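Local coordinates for protein flavin adenine dinucleotide synthase (PDB 2WSI) that catalyses the transfer of an adenylyl group from ATP to FMN, forming the coenzyme FAD and releasing diphosphate, at residues 70-81 with 97-105. Sequence-based numbering, arbitrary orientation.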
ATOM      1  N   LEU A  70      -2.255   4.016  -1.142  1.00  5.33           N
ATOM      2  CA  LEU A  70      -3.217   4.811  -0.380  1.00  6.13           C
ATOM      3  C   LEU A  70      -2.654   6.184  -0.020  1.00  5.01           C
ATOM      4  O   LEU A  70      -3.345   7.195  -0.147  1.00  6.32           O
ATOM      5  CB  LEU A  70      -3.629   4.049   0.897  1.00  5.67           C
ATOM      6  CG  LEU A  70      -4.612   4.841   1.756  1.00  6.59           C
ATOM      7  CD1 LEU A  70      -5.861   5.224   0.954  1.00  8.19           C
ATOM      8  CD2 LEU A  70      -5.003   4.013   3.003  1.00 12.38           C
ATOM      9  N   LEU A  71      -1.388   6.248   0.397  1.00  5.96           N
ATOM     10  CA  LEU A  71      -0.769   7.547   0.660  1.00  8.34           C
ATOM     11  C   LEU A  71      -0.749   8.404  -0.610  1.00  6.56           C
ATOM     12  O   LEU A  71      -1.095   9.570  -0.558  1.00  6.72           O
ATOM     13  CB  LEU A  71       0.656   7.412   1.212  1.00  7.30           C
ATOM     14  CG  LEU A  71       0.854   6.644   2.512  1.00 10.29           C
ATOM     15  CD1 LEU A  71       2.350   6.570   2.845  1.00 15.80           C
ATOM     16  CD2 LEU A  71       0.065   7.276   3.659  1.00 11.18           C
ATOM     17  N   LEU A  72      -0.358   7.830  -1.749  1.00  7.67           N
ATOM     18  CA  LEU A  72      -0.361   8.578  -3.025  1.00  9.19           C
ATOM     19  C   LEU A  72      -1.772   9.018  -3.438  1.00  8.41           C
ATOM     20  O   LEU A  72      -1.984  10.122  -3.939  1.00  7.01           O
ATOM     21  CB  LEU A  72       0.280   7.742  -4.149  1.00  3.79           C
ATOM     22  CG  LEU A  72       1.739   7.405  -3.847  1.00  7.86           C
ATOM     23  CD1 LEU A  72       2.215   6.376  -4.871  1.00  9.69           C
ATOM     24  CD2 LEU A  72       2.593   8.678  -3.862  1.00 11.07           C
ATOM     25  N   TYR A  73      -2.739   8.145  -3.197  1.00  6.47           N
ATOM     26  CA  TYR A  73      -4.122   8.381  -3.567  1.00  5.92           C
ATOM     27  C   TYR A  73      -4.661   9.562  -2.755  1.00  7.44           C
ATOM     28  O   TYR A  73      -5.311  10.463  -3.300  1.00  7.01           O
ATOM     29  CB  TYR A  73      -4.927   7.126  -3.235  1.00  6.89           C
ATOM     30  CG  TYR A  73      -6.332   7.083  -3.796  1.00  9.86           C
ATOM     31  CD1 TYR A  73      -6.550   6.647  -5.104  1.00 14.15           C
ATOM     32  CD2 TYR A  73      -7.428   7.426  -3.030  1.00  8.84           C
ATOM     33  CE1 TYR A  73      -7.810   6.555  -5.631  1.00 10.42           C
ATOM     34  CE2 TYR A  73      -8.731   7.353  -3.548  1.00 12.76           C
ATOM     35  CZ  TYR A  73      -8.906   6.900  -4.862  1.00 13.86           C
ATOM     36  OH  TYR A  73     -10.155   6.776  -5.432  1.00 14.68           O
ATOM     37  N   LEU A  74      -4.358   9.571  -1.459  1.00  8.13           N
ATOM     38  CA  LEU A  74      -4.795  10.663  -0.581  1.00  7.33           C
ATOM     39  C   LEU A  74      -4.126  11.959  -0.979  1.00  8.56           C
ATOM     40  O   LEU A  74      -4.752  13.011  -0.978  1.00  8.57           O
ATOM     41  CB  LEU A  74      -4.481  10.338   0.897  1.00  6.63           C
ATOM     42  CG  LEU A  74      -5.427   9.253   1.455  1.00  9.05           C
ATOM     43  CD1 LEU A  74      -4.904   8.677   2.748  1.00 11.85           C
ATOM     44  CD2 LEU A  74      -6.842   9.825   1.606  1.00 15.75           C
ATOM     45  N   SER A  75      -2.848  11.887  -1.323  1.00  8.28           N
ATOM     46  CA  SER A  75      -2.180  13.067  -1.853  1.00  8.19           C
ATOM     47  C   SER A  75      -2.896  13.629  -3.082  1.00  9.74           C
ATOM     48  O   SER A  75      -3.120  14.848  -3.192  1.00 13.26           O
ATOM     49  CB  SER A  75      -0.727  12.739  -2.196  1.00 15.60           C
ATOM     50  OG  SER A  75      -0.104  13.880  -2.748  1.00 20.23           O
ATOM     51  N   CYS A  76      -3.271  12.754  -4.004  1.00  8.44           N
ATOM     52  CA  CYS A  76      -4.013  13.183  -5.202  1.00 10.45           C
ATOM     53  C   CYS A  76      -5.427  13.642  -4.883  1.00 14.70           C
ATOM     54  O   CYS A  76      -6.004  14.502  -5.585  1.00 11.05           O
ATOM     55  CB  CYS A  76      -4.061  12.050  -6.220  1.00 10.16           C
ATOM     56  SG  CYS A  76      -2.426  11.734  -6.926  1.00 11.49           S
ATOM     57  N   LEU A  77      -6.003  13.081  -3.827  1.00  7.68           N
ATOM     58  CA  LEU A  77      -7.351  13.512  -3.419  1.00  8.24           C
ATOM     59  C   LEU A  77      -7.310  14.989  -2.967  1.00  8.24           C
ATOM     60  O   LEU A  77      -8.212  15.802  -3.269  1.00  9.34           O
ATOM     61  CB  LEU A  77      -7.866  12.588  -2.302  1.00  9.46           C
ATOM     62  CG  LEU A  77      -9.273  12.891  -1.818  1.00 18.08           C
ATOM     63  CD1 LEU A  77     -10.227  12.781  -2.980  1.00 20.65           C
ATOM     64  CD2 LEU A  77      -9.690  11.946  -0.658  1.00 19.19           C
ATOM     65  N   TRP A  78      -6.259  15.342  -2.243  1.00  7.25           N
ATOM     66  CA  TRP A  78      -6.075  16.727  -1.808  1.00 10.85           C
ATOM     67  C   TRP A  78      -6.020  17.636  -3.052  1.00 11.52           C
ATOM     68  O   TRP A  78      -6.775  18.617  -3.178  1.00  9.11           O
ATOM     69  CB  TRP A  78      -4.783  16.849  -1.024  1.00  8.20           C
ATOM     70  CG  TRP A  78      -4.528  18.220  -0.455  1.00 11.45           C
ATOM     71  CD1 TRP A  78      -3.481  19.072  -0.765  1.00 12.64           C
ATOM     72  CD2 TRP A  78      -5.296  18.884   0.559  1.00 13.04           C
ATOM     73  NE1 TRP A  78      -3.571  20.228  -0.008  1.00 12.54           N
ATOM     74  CE2 TRP A  78      -4.674  20.135   0.811  1.00 10.68           C
ATOM     75  CE3 TRP A  78      -6.469  18.558   1.258  1.00 10.25           C
ATOM     76  CZ2 TRP A  78      -5.191  21.055   1.734  1.00 14.97           C
ATOM     77  CZ3 TRP A  78      -6.976  19.469   2.174  1.00 12.59           C
ATOM     78  CH2 TRP A  78      -6.339  20.704   2.406  1.00 12.58           C
ATOM     79  N   GLU A  79      -5.132  17.300  -3.975  1.00  7.78           N
ATOM     80  CA  GLU A  79      -5.000  18.100  -5.210  1.00 12.16           C
ATOM     81  C   GLU A  79      -6.312  18.157  -6.021  1.00 13.29           C
ATOM     82  O   GLU A  79      -6.675  19.187  -6.578  1.00 11.24           O
ATOM     83  CB  GLU A  79      -3.832  17.554  -6.063  1.00 14.77           C
ATOM     84  CG  GLU A  79      -3.550  18.378  -7.320  1.00 19.19           C
ATOM     85  CD  GLU A  79      -2.176  18.093  -7.922  1.00 23.80           C
ATOM     86  OE1 GLU A  79      -1.252  17.723  -7.169  1.00 29.57           O
ATOM     87  OE2 GLU A  79      -2.037  18.238  -9.153  1.00 39.05           O
ATOM     88  N   TYR A  80      -7.045  17.052  -6.054  1.00 10.92           N
ATOM     89  CA  TYR A  80      -8.294  16.934  -6.813  1.00 12.79           C
ATOM     90  C   TYR A  80      -9.322  17.957  -6.342  1.00 15.80           C
ATOM     91  O   TYR A  80     -10.066  18.559  -7.121  1.00 10.72           O
ATOM     92  CB  TYR A  80      -8.859  15.517  -6.624  1.00 19.57           C
ATOM     93  CG  TYR A  80     -10.311  15.316  -7.021  1.00 17.60           C
ATOM     94  CD1 TYR A  80     -10.665  15.101  -8.351  1.00 19.55           C
ATOM     95  CD2 TYR A  80     -11.319  15.292  -6.060  1.00 22.20           C
ATOM     96  CE1 TYR A  80     -11.993  14.897  -8.727  1.00 22.38           C
ATOM     97  CE2 TYR A  80     -12.663  15.070  -6.417  1.00 21.57           C
ATOM     98  CZ  TYR A  80     -12.985  14.879  -7.753  1.00 22.79           C
ATOM     99  OH  TYR A  80     -14.288  14.659  -8.130  1.00 25.44           O
ATOM    100  N   PHE A  81      -9.355  18.156  -5.047  1.00 10.39           N
ATOM    101  CA  PHE A  81     -10.303  19.088  -4.488  1.00 13.50           C
ATOM    102  C   PHE A  81     -10.060  20.494  -5.054  1.00 19.41           C
ATOM    103  O   PHE A  81     -10.997  21.210  -5.386  1.00 12.37           O
ATOM    104  CB  PHE A  81     -10.177  19.082  -2.988  1.00 13.38           C
ATOM    105  CG  PHE A  81     -10.970  20.150  -2.317  1.00 16.09           C
ATOM    106  CD1 PHE A  81     -12.359  20.038  -2.195  1.00 21.10           C
ATOM    107  CD2 PHE A  81     -10.337  21.264  -1.802  1.00 18.59           C
ATOM    108  CE1 PHE A  81     -13.098  21.032  -1.558  1.00 20.72           C
ATOM    109  CE2 PHE A  81     -11.068  22.259  -1.159  1.00 22.34           C
ATOM    110  CZ  PHE A  81     -12.455  22.137  -1.047  1.00 21.68           C
ATOM    111  N   PHE A  97     -13.368  21.243   2.214  1.00 34.11           N
ATOM    112  CA  PHE A  97     -13.155  19.822   1.923  1.00 32.27           C
ATOM    113  C   PHE A  97     -14.277  19.014   2.566  1.00 27.59           C
ATOM    114  O   PHE A  97     -14.643  19.270   3.716  1.00 27.19           O
ATOM    115  CB  PHE A  97     -11.790  19.371   2.446  1.00 25.43           C
ATOM    116  CG  PHE A  97     -11.326  18.064   1.875  1.00 28.21           C
ATOM    117  CD1 PHE A  97     -10.502  18.035   0.746  1.00 25.95           C
ATOM    118  CD2 PHE A  97     -11.705  16.857   2.465  1.00 22.99           C
ATOM    119  CE1 PHE A  97     -10.071  16.834   0.206  1.00 20.76           C
ATOM    120  CE2 PHE A  97     -11.260  15.640   1.936  1.00 20.01           C
ATOM    121  CZ  PHE A  97     -10.441  15.639   0.789  1.00 21.62           C
ATOM    122  N   PRO A  98     -14.853  18.056   1.821  1.00 19.86           N
ATOM    123  CA  PRO A  98     -16.050  17.390   2.360  1.00 24.41           C
ATOM    124  C   PRO A  98     -15.740  16.589   3.617  1.00 28.04           C
ATOM    125  O   PRO A  98     -14.667  15.981   3.715  1.00 19.55           O
ATOM    126  CB  PRO A  98     -16.496  16.436   1.238  1.00 29.08           C
ATOM    127  CG  PRO A  98     -15.466  16.502   0.173  1.00 34.28           C
ATOM    128  CD  PRO A  98     -14.440  17.543   0.502  1.00 28.43           C
ATOM    129  N   MET A  99     -16.668  16.593   4.574  1.00 30.49           N
ATOM    130  CA  MET A  99     -16.478  15.836   5.804  1.00 27.92           C
ATOM    131  C   MET A  99     -17.111  14.452   5.633  1.00 26.07           C
ATOM    132  O   MET A  99     -18.318  14.283   5.777  1.00 26.11           O
ATOM    133  CB  MET A  99     -17.067  16.592   7.008  1.00 26.29           C
ATOM    134  CG  MET A  99     -16.682  16.001   8.379  1.00 28.19           C
ATOM    135  SD  MET A  99     -15.065  16.472   9.100  1.00 24.76           S
ATOM    136  CE  MET A  99     -15.295  18.152   9.668  1.00 34.07           C
ATOM    137  N   GLN A 100     -16.276  13.469   5.317  1.00 18.85           N
ATOM    138  CA  GLN A 100     -16.720  12.122   5.013  1.00 16.74           C
ATOM    139  C   GLN A 100     -15.549  11.132   5.093  1.00 20.94           C
ATOM    140  O   GLN A 100     -14.406  11.527   5.315  1.00 14.10           O
ATOM    141  CB  GLN A 100     -17.290  12.073   3.593  1.00 22.69           C
ATOM    142  CG  GLN A 100     -16.235  12.365   2.515  1.00 20.62           C
ATOM    143  CD  GLN A 100     -16.713  11.960   1.142  1.00 22.34           C
ATOM    144  OE1 GLN A 100     -17.270  12.776   0.420  1.00 22.30           O
ATOM    145  NE2 GLN A 100     -16.522  10.676   0.782  1.00 19.63           N
ATOM    146  N   ARG A 101     -15.841   9.855   4.863  1.00 17.63           N
ATOM    147  CA  ARG A 101     -14.815   8.807   4.875  1.00 12.54           C
ATOM    148  C   ARG A 101     -14.591   8.253   3.461  1.00 17.10           C
ATOM    149  O   ARG A 101     -15.460   8.367   2.600  1.00 16.30           O
ATOM    150  CB  ARG A 101     -15.241   7.685   5.824  1.00 19.31           C
ATOM    151  CG  ARG A 101     -15.576   8.215   7.227  1.00 20.58           C
ATOM    152  CD  ARG A 101     -15.755   7.117   8.241  1.00 25.64           C
ATOM    153  NE  ARG A 101     -16.931   6.317   7.939  1.00 24.91           N
ATOM    154  CZ  ARG A 101     -17.360   5.294   8.673  1.00 35.29           C
ATOM    155  NH1 ARG A 101     -16.717   4.942   9.783  1.00 34.35           N
ATOM    156  NH2 ARG A 101     -18.447   4.636   8.299  1.00 32.02           N
ATOM    157  N   LEU A 102     -13.413   7.674   3.231  1.00 13.59           N
ATOM    158  CA  LEU A 102     -13.020   7.174   1.911  1.00 10.88           C
ATOM    159  C   LEU A 102     -13.506   5.735   1.727  1.00 12.89           C
ATOM    160  O   LEU A 102     -13.152   4.861   2.505  1.00  9.57           O
ATOM    161  CB  LEU A 102     -11.488   7.185   1.795  1.00 10.22           C
ATOM    162  CG  LEU A 102     -10.965   7.038   0.367  1.00 13.92           C
ATOM    163  CD1 LEU A 102     -11.270   8.305  -0.426  1.00  9.30           C
ATOM    164  CD2 LEU A 102      -9.453   6.780   0.362  1.00 12.73           C
ATOM    165  N   PRO A 103     -14.307   5.481   0.691  1.00 11.10           N
ATOM    166  CA  PRO A 103     -14.842   4.124   0.571  1.00 12.42           C
ATOM    167  C   PRO A 103     -13.749   3.097   0.293  1.00 15.65           C
ATOM    168  O   PRO A 103     -12.974   3.258  -0.654  1.00 10.09           O
ATOM    169  CB  PRO A 103     -15.784   4.206  -0.633  1.00 13.33           C
ATOM    170  CG  PRO A 103     -16.051   5.664  -0.838  1.00 20.41           C
ATOM    171  CD  PRO A 103     -14.864   6.408  -0.317  1.00 16.83           C
ATOM    172  N   THR A 104     -13.739   2.031   1.084  1.00  9.91           N
ATOM    173  CA  THR A 104     -12.609   1.122   1.115  1.00 10.61           C
ATOM    174  C   THR A 104     -13.149  -0.280   1.304  1.00 12.11           C
ATOM    175  O   THR A 104     -14.181  -0.462   1.952  1.00  8.75           O
ATOM    176  CB  THR A 104     -11.643   1.486   2.279  1.00 11.92           C
ATOM    177  OG1 THR A 104     -11.178   2.838   2.117  1.00 16.36           O
ATOM    178  CG2 THR A 104     -10.427   0.512   2.342  1.00  9.55           C
ATOM    179  N   VAL A 105     -12.467  -1.271   0.730  1.00  9.23           N
ATOM    180  CA  VAL A 105     -12.912  -2.649   0.857  1.00 11.36           C
ATOM    181  C   VAL A 105     -11.755  -3.512   1.307  1.00 14.44           C
ATOM    182  O   VAL A 105     -10.682  -3.424   0.719  1.00  8.87           O
ATOM    183  CB  VAL A 105     -13.479  -3.206  -0.474  1.00 16.26           C
ATOM    184  CG1 VAL A 105     -12.606  -2.807  -1.640  1.00 17.67           C
ATOM    185  CG2 VAL A 105     -13.594  -4.740  -0.416  1.00 14.51           C
TER
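L102, whose side chain packs against helix 70-81, has its backbone O held by the hydroxyl of T104: OG1 of T104 donates to O of L102 over 2.9 Å, approaching well out of the plane of that carbonyl. One residue earlier, NE2 of Q100 reaches O of R101 at 3.1 Å and also bonds to the carbonyl of L52, so NE2 has two acceptors, which limits rotation of the amide. Contact with the helix itself is apolar. With CG of L102 turned anti to its N (chi1 -165°), CD2 meets CD1 of L70 at 4.0 Å and also touches L74, CD1 lies 4.0 Å from CD2 of L77, and the ring of Y73 lies against both methyls. The axis of helix segment 70-81 comes within 12.2 Å of that of strand 102-105 at 158°, nearly antiparallel, as expected for the helix of a beta-alpha-beta crossover; strand 56-59 leads into it, and 102-106 is its parallel neighbour in the sheet. V105, further along this strand, touches the bound FAD. At the other end, F97 joins W78 and F81 in an aromatic cluster. CG of L77 meets the F97 ring at its edge, 4.0 Å from CZ. The F97 and W78 rings lie obliquely, centroids 5.9 Å apart. CA of F97 sits over one F81 face, 4.1 Å from the centroid and 28° off the normal, a CH-pi contact, and CD1 of F97 also lies over an F81 face, offset toward the rim. An alanine in place of F81 would probably take away the aromatic surface that meets F97 CA and CD1 and let the F97 ring turn more easily against W78.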